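PDB 5FYP: phosphoinositol-specific phospholipase C, which probably cleaves the phosphodiester bond of phosphoinositides in a calcium-dependent reaction. Local coordinates for residues A[137-140]-A[141-144]; A[147-150]-A[151-155]; A[191-194]-A[195-198]. One frame throughout, in Å; residues are numbered along the deposited sequence. Where two conformers were deposited one is given.

Contact 1. Residues A[137-140]-A[141-144]; sequences DELV and ARVF
Val140 O sits at the edge of the Phe144 ring, near its plane and 3.3 Å from CD2, while one ring face carries Val143 CG1, a neighbour-on-neighbour contact 4.0 Å above the plane and over the ring centre. With CG anti to its carbonyl carbon (chi1 -68°), Phe144 sends the ring back beside Val140, whose CB is 4.5 Å from CD2. The second flat group, the Arg142 guanidinium, is met obliquely by a methyl: Leu139 CD1 lies 3.4 Å from NH2. A bend at chi3 (57°) folds the arginine chain back so that this end reaches Leu139, and NH1 forms a salt bridge with Glu95 of helix 94-107. The contacts between the two segments are i to i+3 (Leu139-Arg142) and i to i+4 (Val140-Phe144, Leu139-Val143) pairs of the last two turns of helix 133-144, held by four successive backbone bonds, of which Phe144 N to Val140 O measures 2.9 Å. Leu139 and Val143 run alongside each other, CD1 to CG2 4.0 Å, and both touch helix 94-107. Val140 packs on Leu186 of strand 184-189; Phe144 touches that strand and also Leu98 of helix 94-107. The buried Asp137 carboxylate takes a hydrogen bond from Tyr199 and a salt bridge from Arg203.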
loop_
_atom_site.group_PDB
_atom_site.type_symbol
_atom_site.label_atom_id
_atom_site.label_comp_id
_atom_site.label_asym_id
_atom_site.label_seq_id
_atom_site.Cartn_x
_atom_site.Cartn_y
_atom_site.Cartn_z
ATOM N N ASP A 137 -11.842 1.955 8.152
ATOM C CA ASP A 137 -11.866 3.248 7.468
ATOM C C ASP A 137 -11.932 4.387 8.478
ATOM O O ASP A 137 -11.275 5.416 8.277
ATOM C CB ASP A 137 -13.023 3.357 6.495
ATOM C CG ASP A 137 -12.734 2.755 5.127
ATOM O OD1 ASP A 137 -11.625 2.203 4.923
ATOM O OD2 ASP A 137 -13.587 2.921 4.245
ATOM N N GLU A 138 -12.725 4.221 9.527
ATOM C CA GLU A 138 -12.857 5.298 10.491
ATOM C C GLU A 138 -11.529 5.558 11.216
ATOM O O GLU A 138 -11.179 6.700 11.461
ATOM C CB GLU A 138 -14.023 5.024 11.450
ATOM C CG GLU A 138 -15.368 5.235 10.765
ATOM C CD GLU A 138 -16.595 4.913 11.576
ATOM O OE1 GLU A 138 -16.482 4.323 12.643
ATOM O OE2 GLU A 138 -17.685 5.232 11.085
ATOM N N LEU A 139 -10.796 4.491 11.543
ATOM C CA LEU A 139 -9.481 4.643 12.165
ATOM C C LEU A 139 -8.531 5.398 11.233
ATOM O O LEU A 139 -7.900 6.359 11.654
ATOM C CB LEU A 139 -8.873 3.282 12.519
ATOM C CG LEU A 139 -7.393 3.303 12.898
ATOM C CD1 LEU A 139 -7.173 4.158 14.130
ATOM C CD2 LEU A 139 -6.859 1.904 13.137
ATOM N N VAL A 140 -8.393 4.922 9.995
ATOM C CA VAL A 140 -7.380 5.533 9.152
ATOM C C VAL A 140 -7.734 6.997 8.825
ATOM O O VAL A 140 -6.853 7.832 8.714
ATOM C CB VAL A 140 -7.057 4.698 7.901
ATOM C CG1 VAL A 140 -6.580 3.289 8.322
ATOM C CG2 VAL A 140 -8.202 4.604 6.920
ATOM N N ALA A 141 -9.024 7.273 8.696
ATOM C CA ALA A 141 -9.474 8.647 8.448
ATOM C C ALA A 141 -9.233 9.540 9.668
ATOM O O ALA A 141 -8.848 10.678 9.533
ATOM C CB ALA A 141 -10.945 8.672 8.058
ATOM N N ARG A 142 -9.460 8.995 10.845
ATOM C CA ARG A 142 -9.217 9.751 12.089
ATOM C C ARG A 142 -7.743 10.106 12.253
ATOM O O ARG A 142 -7.397 11.211 12.637
ATOM C CB ARG A 142 -9.714 8.968 13.294
ATOM C CG ARG A 142 -9.544 9.691 14.603
ATOM C CD ARG A 142 -10.412 9.039 15.681
ATOM N NE ARG A 142 -10.114 7.615 15.846
ATOM C CZ ARG A 142 -9.016 7.136 16.428
ATOM N NH1 ARG A 142 -8.090 7.946 16.910
ATOM N NH2 ARG A 142 -8.843 5.824 16.521
ATOM N N VAL A 143 -6.866 9.165 11.915
ATOM C CA VAL A 143 -5.437 9.428 12.013
ATOM C C VAL A 143 -4.974 10.409 10.932
ATOM O O VAL A 143 -4.348 11.423 11.234
ATOM C CB VAL A 143 -4.619 8.128 11.909
ATOM C CG1 VAL A 143 -3.127 8.422 11.808
ATOM C CG2 VAL A 143 -4.883 7.244 13.112
ATOM N N PHE A 144 -5.294 10.133 9.672
ATOM C CA PHE A 144 -4.703 10.874 8.556
ATOM C C PHE A 144 -5.483 12.080 8.078
ATOM O O PHE A 144 -4.895 12.948 7.442
ATOM C CB PHE A 144 -4.443 9.939 7.372
ATOM C CG PHE A 144 -3.361 8.926 7.652
ATOM C CD1 PHE A 144 -2.043 9.339 7.730
ATOM C CD2 PHE A 144 -3.648 7.592 7.837
ATOM C CE1 PHE A 144 -1.025 8.453 8.002
ATOM C CE2 PHE A 144 -2.639 6.689 8.116
ATOM C CZ PHE A 144 -1.322 7.104 8.211
#

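Contact 2. Residues A[147-150]-A[151-155]; sequences KLFT and PQDLA
Thr150 N donates to Asp153 OD2 at 2.8 Å, meeting the carboxylate oxygen on its anti side and 33° out of the carboxylate plane. The return bond, from Asp153 N to Thr150 OG1, is straight (161°) but weak at 3.5 Å; together the two make a capping box at the N-terminus of helix 151-158. Thr150 OG1 is placed for this by a chi1 of 70°, which sets it between its own backbone N and carbonyl carbon. Behind the cap, Leu154 N closes the first helical turn on Thr150 O at 3.1 Å, and Pro151, which has no N-H to satisfy, occupies the first helical position.

The tight side is apolar. The Phe149 ring passes obliquely by Asp153 CB, CE1 at 3.6 Å, and its CZ lies 3.9 Å from Leu154 CB; Phe210 of strand 210-211 touches Phe149, Pro151 and Leu154. The looser side belongs to Gln152, whose amide leads away to Thr156 OG1; Asp153 is partly exposed too, although its CB and OD2 are engaged. An alanine in place of Asp153 would probably leave Thr150 N without its acceptor and the helix start less firmly fixed, though a CB beside the Phe149 ring would remain. A carboxylate at this end is also likely to interact favourably with the helix dipole, adding an electrostatic component to the cap.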
loop_
_atom_site.group_PDB
_atom_site.type_symbol
_atom_site.label_atom_id
_atom_site.label_comp_id
_atom_site.label_asym_id
_atom_site.label_seq_id
_atom_site.Cartn_x
_atom_site.Cartn_y
_atom_site.Cartn_z
ATOM N N LYS A 147 -5.036 13.964 4.675
ATOM C CA LYS A 147 -3.832 13.538 3.960
ATOM C C LYS A 147 -4.100 12.442 2.942
ATOM O O LYS A 147 -3.301 12.235 2.051
ATOM C CB LYS A 147 -2.753 13.054 4.924
ATOM C CG LYS A 147 -2.175 14.133 5.808
ATOM C CD LYS A 147 -1.142 13.538 6.772
ATOM C CE LYS A 147 -0.602 14.548 7.786
ATOM N NZ LYS A 147 0.196 15.622 7.133
ATOM N N LEU A 148 -5.192 11.707 3.105
ATOM C CA LEU A 148 -5.416 10.533 2.243
ATOM C C LEU A 148 -5.754 10.901 0.808
ATOM O O LEU A 148 -6.444 11.900 0.534
ATOM C CB LEU A 148 -6.522 9.652 2.803
ATOM C CG LEU A 148 -6.241 9.061 4.188
ATOM C CD1 LEU A 148 -7.379 8.150 4.567
ATOM C CD2 LEU A 148 -4.940 8.320 4.235
ATOM N N PHE A 149 -5.252 10.078 -0.093
ATOM C CA PHE A 149 -5.681 10.001 -1.485
ATOM C C PHE A 149 -6.284 8.598 -1.644
ATOM O O PHE A 149 -5.613 7.626 -1.353
ATOM C CB PHE A 149 -4.493 10.204 -2.421
ATOM C CG PHE A 149 -4.827 10.099 -3.879
ATOM C CD1 PHE A 149 -5.378 11.156 -4.557
ATOM C CD2 PHE A 149 -4.556 8.939 -4.591
ATOM C CE1 PHE A 149 -5.678 11.083 -5.911
ATOM C CE2 PHE A 149 -4.856 8.856 -5.940
ATOM C CZ PHE A 149 -5.424 9.920 -6.599
ATOM N N THR A 150 -7.544 8.540 -2.057
ATOM C CA THR A 150 -8.332 7.315 -2.022
ATOM C C THR A 150 -8.771 6.879 -3.420
ATOM O O THR A 150 -8.635 7.627 -4.390
ATOM C CB THR A 150 -9.578 7.526 -1.183
ATOM O OG1 THR A 150 -10.450 8.412 -1.916
ATOM C CG2 THR A 150 -9.254 8.104 0.200
ATOM N N PRO A 151 -9.360 5.685 -3.522
ATOM C CA PRO A 151 -9.854 5.237 -4.837
ATOM C C PRO A 151 -10.822 6.204 -5.512
ATOM O O PRO A 151 -10.707 6.460 -6.705
ATOM C CB PRO A 151 -10.464 3.885 -4.518
ATOM C CG PRO A 151 -9.655 3.346 -3.368
ATOM C CD PRO A 151 -9.366 4.580 -2.543
ATOM N N GLN A 152 -11.762 6.757 -4.766
ATOM C CA GLN A 152 -12.658 7.731 -5.374
ATOM C C GLN A 152 -11.915 8.959 -5.906
ATOM O O GLN A 152 -12.300 9.535 -6.915
ATOM C CB GLN A 152 -13.708 8.151 -4.370
ATOM C CG GLN A 152 -14.674 9.212 -4.875
ATOM C CD GLN A 152 -15.503 8.729 -6.042
ATOM O OE1 GLN A 152 -16.392 7.928 -5.850
ATOM N NE2 GLN A 152 -15.243 9.238 -7.241
ATOM N N ASP A 153 -10.868 9.388 -5.208
ATOM C CA ASP A 153 -10.085 10.515 -5.695
ATOM C C ASP A 153 -9.464 10.196 -7.044
ATOM O O ASP A 153 -9.435 11.025 -7.954
ATOM C CB ASP A 153 -9.026 10.891 -4.680
ATOM C CG ASP A 153 -9.620 11.266 -3.333
ATOM O OD1 ASP A 153 -10.732 11.867 -3.284
ATOM O OD2 ASP A 153 -8.940 11.011 -2.304
ATOM N N LEU A 154 -8.919 8.979 -7.184
ATOM C CA LEU A 154 -8.346 8.549 -8.446
ATOM C C LEU A 154 -9.414 8.466 -9.522
ATOM O O LEU A 154 -9.216 8.889 -10.654
ATOM C CB LEU A 154 -7.647 7.218 -8.264
ATOM C CG LEU A 154 -7.019 6.640 -9.545
ATOM C CD1 LEU A 154 -5.959 7.536 -10.149
ATOM C CD2 LEU A 154 -6.464 5.267 -9.219
ATOM N N ALA A 155 -10.564 7.918 -9.163
ATOM C CA ALA A 155 -11.682 7.775 -10.101
ATOM C C ALA A 155 -12.116 9.126 -10.654
ATOM O O ALA A 155 -12.279 9.299 -11.869
ATOM C CB ALA A 155 -12.826 7.049 -9.428
#

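Contact 3. Residues A[191-194]-A[195-198]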
loop_
_atom_site.group_PDB
_atom_site.type_symbol
_atom_site.label_atom_id
_atom_site.label_comp_id
_atom_site.label_asym_id
_atom_site.label_seq_id
_atom_site.Cartn_x
_atom_site.Cartn_y
_atom_site.Cartn_z
ATOM N N SER A 191 -3.669 -12.598 2.466
ATOM C CA SER A 191 -3.404 -13.828 1.707
ATOM C C SER A 191 -4.594 -14.267 0.856
ATOM O O SER A 191 -4.414 -14.938 -0.161
ATOM C CB SER A 191 -2.984 -14.951 2.645
ATOM O OG SER A 191 -4.050 -15.391 3.441
ATOM N N GLU A 192 -5.794 -13.891 1.274
ATOM C CA GLU A 192 -7.053 -14.297 0.612
ATOM C C GLU A 192 -7.731 -13.086 0.000
ATOM O O GLU A 192 -8.154 -12.171 0.719
ATOM C CB GLU A 192 -8.002 -14.925 1.618
ATOM C CG GLU A 192 -7.459 -16.143 2.307
ATOM C CD GLU A 192 -8.295 -16.544 3.504
ATOM O OE1 GLU A 192 -9.506 -16.361 3.491
ATOM O OE2 GLU A 192 -7.742 -17.106 4.443
ATOM N N ASN A 193 -7.877 -13.116 -1.321
ATOM C CA ASN A 193 -8.571 -12.012 -1.978
ATOM C C ASN A 193 -10.002 -11.842 -1.480
ATOM O O ASN A 193 -10.555 -10.737 -1.605
ATOM C CB ASN A 193 -8.557 -12.204 -3.487
ATOM C CG ASN A 193 -7.182 -12.037 -4.105
ATOM O OD1 ASN A 193 -6.292 -11.448 -3.499
ATOM N ND2 ASN A 193 -7.021 -12.525 -5.319
ATOM N N GLN A 194 -10.618 -12.893 -0.945
ATOM C CA GLN A 194 -11.939 -12.770 -0.357
ATOM C C GLN A 194 -12.021 -11.626 0.664
ATOM O O GLN A 194 -13.051 -10.962 0.731
ATOM C CB GLN A 194 -12.318 -14.097 0.325
ATOM C CG GLN A 194 -12.646 -15.246 -0.591
ATOM C CD GLN A 194 -11.473 -16.009 -1.191
ATOM O OE1 GLN A 194 -10.253 -15.628 -1.076
ATOM N NE2 GLN A 194 -11.822 -17.093 -1.896
ATOM N N LYS A 195 -10.970 -11.421 1.461
ATOM C CA LYS A 195 -11.025 -10.363 2.461
ATOM C C LYS A 195 -11.030 -8.980 1.829
ATOM O O LYS A 195 -11.625 -8.049 2.373
ATOM C CB LYS A 195 -9.896 -10.488 3.493
ATOM C CG LYS A 195 -10.196 -11.403 4.672
ATOM C CD LYS A 195 -10.541 -12.823 4.333
ATOM C CE LYS A 195 -10.685 -13.673 5.593
ATOM N NZ LYS A 195 -11.116 -15.054 5.324
ATOM N N LEU A 196 -10.364 -8.835 0.688
ATOM C CA LEU A 196 -10.390 -7.595 -0.066
ATOM C C LEU A 196 -11.772 -7.384 -0.691
ATOM O O LEU A 196 -12.274 -6.265 -0.730
ATOM C CB LEU A 196 -9.300 -7.579 -1.145
ATOM C CG LEU A 196 -7.886 -7.228 -0.670
ATOM C CD1 LEU A 196 -7.388 -7.906 0.554
ATOM C CD2 LEU A 196 -6.929 -7.394 -1.816
ATOM N N SER A 197 -12.370 -8.465 -1.199
ATOM C CA SER A 197 -13.701 -8.373 -1.781
ATOM C C SER A 197 -14.737 -7.952 -0.731
ATOM O O SER A 197 -15.606 -7.133 -1.010
ATOM C CB SER A 197 -14.062 -9.700 -2.418
ATOM O OG SER A 197 -15.230 -9.560 -3.223
ATOM N N GLN A 198 -14.573 -8.480 0.469
ATOM C CA GLN A 198 -15.467 -8.123 1.572
ATOM C C GLN A 198 -15.325 -6.628 1.914
ATOM O O GLN A 198 -16.316 -5.944 2.160
ATOM C CB GLN A 198 -15.150 -8.977 2.784
ATOM C CG GLN A 198 -15.574 -10.432 2.610
ATOM C CD GLN A 198 -14.821 -11.395 3.512
ATOM O OE1 GLN A 198 -14.162 -11.009 4.465
ATOM N NE2 GLN A 198 -14.943 -12.656 3.233
#
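Glu192 OE1 and Lys195 NZ form the charged part of this contact, a salt bridge of 2.8 Å. The two chains run side by side in the same direction, and the ammonium approaches from above the carboxylate plane, 40° out of it. A bend at chi2 (58°) carries the lysine chain back toward Glu192, bringing CE to 3.6 Å from OE1.

Backbone bonds come next. Lys195 N reaches Glu192 O at 3.0 Å from above the carbonyl plane, closing an i to i+3 turn; Ser197 N then bonds Asn193 O at 2.9 Å, and Gln198 N bonds Gln194 O at 2.9 Å, in the i to i+4 spacing of an alpha-helix. This is the beginning of helix 193-203, the connection in the beta-alpha-beta unit between strands 184-189 and 210-211.

Between side chains there is little else, Gln194 CB and Gln198 NE2 being 4.2 Å apart; Gln198 CG lies against the backbone, 3.2 Å from Gln194 O. The inner polar groups look elsewhere, Asn193 to Val214 and Ser226, and Ser197 OG to Ser229 N. Glu192 thus meets Lys195 through both carbonyl and carboxylate, and its negative charge just before the helix would probably be favoured by the helix dipole as well as by the ammonium.

All three contacts are local and follow one another along the chain. Contact 1 is the end of helix 133-144, contact 2 the loop after it and the start of helix 151-158, and contact 3 the start of helix 193-203. The first two have centres about 14 Å apart and touch, Val140 O lying 4.2 Å from Leu148 CD1; contact 3 is centred about 21 and 20 Å from them, without touching either. Contacts 1 and 2 pack on the mixed sheet that holds strand 184-189, and helix 193-203 of contact 3 joins that strand to strand 210-211 of the same sheet; strands 46-52 and 114-120, which carry calcium ligands, belong to it too.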